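Motility hub protein FimV (Pseudomonas aeruginosa, PDB 4MBQ) acts at the inner membrane in twitching motility, activating the adenylate cyclase CyaB to regulate cyclic AMP and serving type IV pilus assembly and virulence gene expression. Local coordinates at residues 19-24 with 45-50; 24-29 with 53-58. One frame throughout, in Å; residues are numbered along the deposited sequence.

Contact 1 (19-24 with 45-50); sequences ATKLDL and LAEGND
Lys-21 of helix 15-30 and Glu-47, the last helical residue of helix 34-47, meet in a salt bridge, and this pair carries the whole contact between 19-24 and 45-50. The ammonium NZ of Lys-21 lies 2.9 Å from OE1 of Glu-47, which receives it on its syn lone pair, the side facing the other carboxylate oxygen. A second, weak hydrogen bond runs from the same NZ to OE2 of Glu-47 at 3.1 Å, so the nitrogen sits across the mouth of the carboxylate. Both chains are stretched out beyond CG, with chi2, chi3 and chi4 of Lys-21 all close to 180°, and they cross at about a right angle. That full extension spans the gap between backbones that do not themselves touch.

Carbon contacts add little: CD of Lys-21 passes 3.6 Å from OE1 of Glu-47, and CE lies 3.7 Å from the same oxygen. The lysine side chain also packs on Ile-40 and Val-44 of helix 34-47. The ammonium has a second anionic partner, OE1 of Glu-43, one turn before Glu-47; two carboxylates sharing one ammonium would be expected to favour its charged form.

Just beyond the bridge, Gly-48 leaves helical geometry, and Asn-49 takes the N-cap position of helix 50-62, its OD1 bonded to N of Gln-52. Such packing of short antiparallel helices is consistent with the tetratricopeptide-repeat family, and here the surface bridge ties helix 15-30 to the C-terminal end of helix 34-47.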
loop_
_atom_site.group_PDB
_atom_site.type_symbol
_atom_site.label_atom_id
_atom_site.label_comp_id
_atom_site.label_asym_id
_atom_site.label_seq_id
_atom_site.Cartn_x
_atom_site.Cartn_y
_atom_site.Cartn_z
ATOM N N ALA B 19 11.336 2.140 5.557
ATOM C CA ALA B 19 11.324 1.631 4.190
ATOM C C ALA B 19 9.904 1.269 3.765
ATOM O O ALA B 19 9.488 1.558 2.643
ATOM C CB ALA B 19 12.244 0.428 4.065
ATOM N N THR B 20 9.165 0.638 4.672
ATOM C CA THR B 20 7.774 0.279 4.420
ATOM C C THR B 20 6.921 1.525 4.221
ATOM O O THR B 20 6.086 1.584 3.317
ATOM C CB THR B 20 7.182 -0.541 5.580
ATOM O OG1 THR B 20 7.972 -1.718 5.791
ATOM C CG2 THR B 20 5.748 -0.946 5.268
ATOM N N LYS B 21 7.138 2.522 5.071
ATOM C CA LYS B 21 6.370 3.757 4.997
ATOM C C LYS B 21 6.672 4.540 3.722
ATOM O O LYS B 21 5.799 5.214 3.183
ATOM C CB LYS B 21 6.600 4.612 6.249
ATOM C CG LYS B 21 5.940 4.030 7.495
ATOM C CD LYS B 21 6.251 4.834 8.748
ATOM C CE LYS B 21 5.526 4.242 9.954
ATOM N NZ LYS B 21 5.845 4.956 11.217
ATOM N N LEU B 22 7.906 4.438 3.239
ATOM C CA LEU B 22 8.287 5.092 1.992
ATOM C C LEU B 22 7.506 4.514 0.816
ATOM O O LEU B 22 7.051 5.247 -0.063
ATOM C CB LEU B 22 9.792 4.961 1.747
ATOM C CG LEU B 22 10.675 5.979 2.473
ATOM C CD1 LEU B 22 12.151 5.661 2.274
ATOM C CD2 LEU B 22 10.356 7.377 1.978
ATOM N N ASP B 23 7.348 3.197 0.804
ATOM C CA ASP B 23 6.571 2.547 -0.246
ATOM C C ASP B 23 5.083 2.860 -0.111
ATOM O O ASP B 23 4.386 3.013 -1.112
ATOM C CB ASP B 23 6.826 1.040 -0.266
ATOM C CG ASP B 23 8.097 0.681 -1.011
ATOM O OD1 ASP B 23 8.293 1.178 -2.142
ATOM O OD2 ASP B 23 8.911 -0.090 -0.466
ATOM N N LEU B 24 4.607 2.973 1.126
ATOM C CA LEU B 24 3.225 3.376 1.375
ATOM C C LEU B 24 2.978 4.796 0.879
ATOM O O LEU B 24 1.920 5.093 0.326
ATOM C CB LEU B 24 2.881 3.280 2.864
ATOM C CG LEU B 24 2.609 1.889 3.432
ATOM C CD1 LEU B 24 2.004 1.999 4.823
ATOM C CD2 LEU B 24 1.703 1.099 2.506
ATOM N N LEU B 45 10.763 11.028 7.894
ATOM C CA LEU B 45 11.753 12.046 8.244
ATOM C C LEU B 45 12.264 11.884 9.672
ATOM O O LEU B 45 13.439 12.122 9.952
ATOM C CB LEU B 45 11.166 13.448 8.074
ATOM C CG LEU B 45 10.882 13.925 6.650
ATOM C CD1 LEU B 45 10.265 15.314 6.679
ATOM C CD2 LEU B 45 12.155 13.919 5.818
ATOM N N ALA B 46 11.375 11.477 10.571
ATOM C CA ALA B 46 11.723 11.316 11.976
ATOM C C ALA B 46 12.315 9.942 12.284
ATOM O O ALA B 46 13.036 9.779 13.269
ATOM C CB ALA B 46 10.501 11.572 12.852
ATOM N N GLU B 47 12.019 8.959 11.440
ATOM C CA GLU B 47 12.363 7.571 11.746
ATOM C C GLU B 47 13.481 6.991 10.889
ATOM O O GLU B 47 14.208 6.099 11.329
ATOM C CB GLU B 47 11.122 6.684 11.622
ATOM C CG GLU B 47 10.016 7.022 12.605
ATOM C CD GLU B 47 8.737 6.259 12.325
ATOM O OE1 GLU B 47 8.716 5.471 11.357
ATOM O OE2 GLU B 47 7.755 6.450 13.073
ATOM N N GLY B 48 13.613 7.486 9.663
ATOM C CA GLY B 48 14.497 6.866 8.696
ATOM C C GLY B 48 15.969 7.183 8.852
ATOM O O GLY B 48 16.347 8.072 9.616
ATOM N N ASN B 49 16.807 6.444 8.131
ATOM C CA ASN B 49 18.223 6.774 8.058
ATOM C C ASN B 49 18.422 7.934 7.092
ATOM O O ASN B 49 17.451 8.459 6.547
ATOM C CB ASN B 49 19.064 5.555 7.656
ATOM C CG ASN B 49 18.641 4.950 6.326
ATOM O OD1 ASN B 49 18.234 5.654 5.403
ATOM N ND2 ASN B 49 18.738 3.629 6.226
ATOM N N ASP B 50 19.673 8.326 6.874
ATOM C CA ASP B 50 19.973 9.466 6.014
ATOM C C ASP B 50 19.448 9.277 4.590
ATOM O O ASP B 50 18.920 10.211 3.989
ATOM C CB ASP B 50 21.476 9.756 6.004
ATOM C CG ASP B 50 21.964 10.348 7.316
ATOM O OD1 ASP B 50 21.185 10.359 8.293
ATOM O OD2 ASP B 50 23.128 10.798 7.372
#

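Contact 2 (24-29 with 53-58); sequences LARAYI and QAEARE
Arg-26, on helix 15-30, reaches Glu-55 on helix 50-62 with the end of its guanidinium. From CB the chain runs straight out: CG lies anti to the carbonyl carbon, and CG, CD and NE continue extended. Contact with 53-58 begins at NE, which passes 3.5 Å from OE2 of Glu-55 without bonding to it. CZ is 3.6 Å from that oxygen. The decisive atom is NH2: it donates to OE2 of Glu-55 over 2.8 Å in a fairly straight hydrogen bond of 160°, part of a salt bridge. CG and CD of Glu-55 each come to 3.5 Å from NH2 of Arg-26. The last nitrogen, NH1, turns to OD1 of Asp-23, three residues back on its own helix, so carboxylates grip two of the guanidinium's nitrogens and would limit its rotation.

The oxygen lies at the edge of the guanidinium, near its plane, yet the arginine approaches it from above the carboxylate plane, 37° out of it. The two flat groups are turned 44° apart, and a single oxygen does the bonding. Glu-55 bends at chi2, which swings its carboxylate out of line with its stem, while the side chains as wholes cross near a right angle.

Arg-26 also packs on Asp-23 of the second subunit, placing the bridge beside a subunit interface. Around this surface bridge, helices 15-30 and 50-62 both pack against helix 34-47: Ala-25 touches Leu-41, Tyr-28 rests on Ala-37 and Ile-40, and Ala-56 meets Leu-45.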
loop_
_atom_site.group_PDB
_atom_site.type_symbol
_atom_site.label_atom_id
_atom_site.label_comp_id
_atom_site.label_asym_id
_atom_site.label_seq_id
_atom_site.Cartn_x
_atom_site.Cartn_y
_atom_site.Cartn_z
ATOM N N LEU B 24 4.607 2.973 1.126
ATOM C CA LEU B 24 3.225 3.376 1.375
ATOM C C LEU B 24 2.978 4.796 0.879
ATOM O O LEU B 24 1.920 5.093 0.326
ATOM C CB LEU B 24 2.881 3.280 2.864
ATOM C CG LEU B 24 2.609 1.889 3.432
ATOM C CD1 LEU B 24 2.004 1.999 4.823
ATOM C CD2 LEU B 24 1.703 1.099 2.506
ATOM N N ALA B 25 3.959 5.670 1.081
ATOM C CA ALA B 25 3.852 7.046 0.619
ATOM C C ALA B 25 3.772 7.093 -0.900
ATOM O O ALA B 25 2.983 7.852 -1.463
ATOM C CB ALA B 25 5.025 7.875 1.121
ATOM N N ARG B 26 4.595 6.280 -1.557
ATOM C CA ARG B 26 4.563 6.162 -3.011
ATOM C C ARG B 26 3.195 5.675 -3.476
ATOM O O ARG B 26 2.707 6.079 -4.532
ATOM C CB ARG B 26 5.659 5.213 -3.507
ATOM C CG ARG B 26 7.081 5.702 -3.238
ATOM C CD ARG B 26 8.130 4.714 -3.740
ATOM N NE ARG B 26 9.483 5.149 -3.401
ATOM C CZ ARG B 26 10.277 4.535 -2.527
ATOM N NH1 ARG B 26 9.866 3.437 -1.907
ATOM N NH2 ARG B 26 11.491 5.013 -2.282
ATOM N N ALA B 27 2.579 4.809 -2.678
ATOM C CA ALA B 27 1.249 4.294 -2.988
ATOM C C ALA B 27 0.204 5.404 -2.920
ATOM O O ALA B 27 -0.676 5.489 -3.779
ATOM C CB ALA B 27 0.889 3.162 -2.044
ATOM N N TYR B 28 0.311 6.254 -1.900
ATOM C CA TYR B 28 -0.605 7.381 -1.736
ATOM C C TYR B 28 -0.483 8.375 -2.883
ATOM O O TYR B 28 -1.479 8.932 -3.345
ATOM C CB TYR B 28 -0.360 8.092 -0.400
ATOM C CG TYR B 28 -1.186 7.557 0.749
ATOM C CD1 TYR B 28 -2.433 8.093 1.040
ATOM C CD2 TYR B 28 -0.717 6.521 1.545
ATOM C CE1 TYR B 28 -3.192 7.608 2.091
ATOM C CE2 TYR B 28 -1.470 6.030 2.596
ATOM C CZ TYR B 28 -2.704 6.578 2.865
ATOM O OH TYR B 28 -3.453 6.092 3.911
ATOM N N ILE B 29 0.745 8.599 -3.334
ATOM C CA ILE B 29 0.997 9.511 -4.440
ATOM C C ILE B 29 0.352 8.987 -5.721
ATOM O O ILE B 29 -0.300 9.733 -6.449
ATOM C CB ILE B 29 2.506 9.722 -4.659
ATOM C CG1 ILE B 29 3.124 10.397 -3.432
ATOM C CG2 ILE B 29 2.756 10.565 -5.898
ATOM C CD1 ILE B 29 4.618 10.604 -3.539
ATOM N N GLN B 53 15.537 9.431 4.711
ATOM C CA GLN B 53 15.182 10.831 4.913
ATOM C C GLN B 53 15.337 11.608 3.615
ATOM O O GLN B 53 14.474 12.409 3.253
ATOM C CB GLN B 53 16.067 11.467 5.990
ATOM C CG GLN B 53 15.719 11.076 7.416
ATOM C CD GLN B 53 16.606 11.770 8.433
ATOM O OE1 GLN B 53 17.808 11.513 8.503
ATOM N NE2 GLN B 53 16.018 12.662 9.220
ATOM N N ALA B 54 16.444 11.366 2.919
ATOM C CA ALA B 54 16.722 12.052 1.663
ATOM C C ALA B 54 15.634 11.767 0.633
ATOM O O ALA B 54 15.199 12.668 -0.087
ATOM C CB ALA B 54 18.090 11.651 1.127
ATOM N N GLU B 55 15.190 10.515 0.576
ATOM C CA GLU B 55 14.122 10.128 -0.337
ATOM C C GLU B 55 12.799 10.787 0.033
ATOM O O GLU B 55 12.037 11.208 -0.843
ATOM C CB GLU B 55 13.964 8.605 -0.371
ATOM C CG GLU B 55 12.702 8.108 -1.079
ATOM C CD GLU B 55 12.746 8.264 -2.596
ATOM O OE1 GLU B 55 13.603 9.011 -3.113
ATOM O OE2 GLU B 55 11.915 7.627 -3.277
ATOM N N ALA B 56 12.528 10.870 1.334
ATOM C CA ALA B 56 11.312 11.507 1.823
ATOM C C ALA B 56 11.287 12.970 1.410
ATOM O O ALA B 56 10.264 13.477 0.947
ATOM C CB ALA B 56 11.214 11.379 3.338
ATOM N N ARG B 57 12.424 13.638 1.575
ATOM C CA ARG B 57 12.559 15.034 1.181
ATOM C C ARG B 57 12.335 15.199 -0.318
ATOM O O ARG B 57 11.650 16.125 -0.751
ATOM C CB ARG B 57 13.936 15.573 1.577
ATOM C CG ARG B 57 14.184 15.567 3.079
ATOM C CD ARG B 57 15.574 16.075 3.427
ATOM N NE ARG B 57 15.795 16.087 4.870
ATOM C CZ ARG B 57 16.784 15.445 5.483
ATOM N NH1 ARG B 57 17.660 14.742 4.778
ATOM N NH2 ARG B 57 16.901 15.513 6.802
ATOM N N GLU B 58 12.915 14.294 -1.100
ATOM C CA GLU B 58 12.765 14.324 -2.552
ATOM C C GLU B 58 11.300 14.166 -2.943
ATOM O O GLU B 58 10.793 14.898 -3.793
ATOM C CB GLU B 58 13.604 13.222 -3.206
#

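In the fold
Contacts 1 and 2 are successive tethers on helix 15-30: 19-24 binds the end of helix 34-47, and 24-29 binds helix 50-62. Their centres are about 8 Å apart. Partners at 45-50 and 53-58 also touch each other: O of Leu-45 lies 2.7 Å from NE2 of Gln-53, a probable hydrogen bond, and CD2 of Leu-45 packs 3.7 Å from CB of Ala-56. Together the pairings join all three helices of this TPR-family piece of the cytoplasmic domain. Leu-24, the residue the two segments share but which takes part in neither bridge, packs on Leu-24 of the second subunit and on Met-31 of the third.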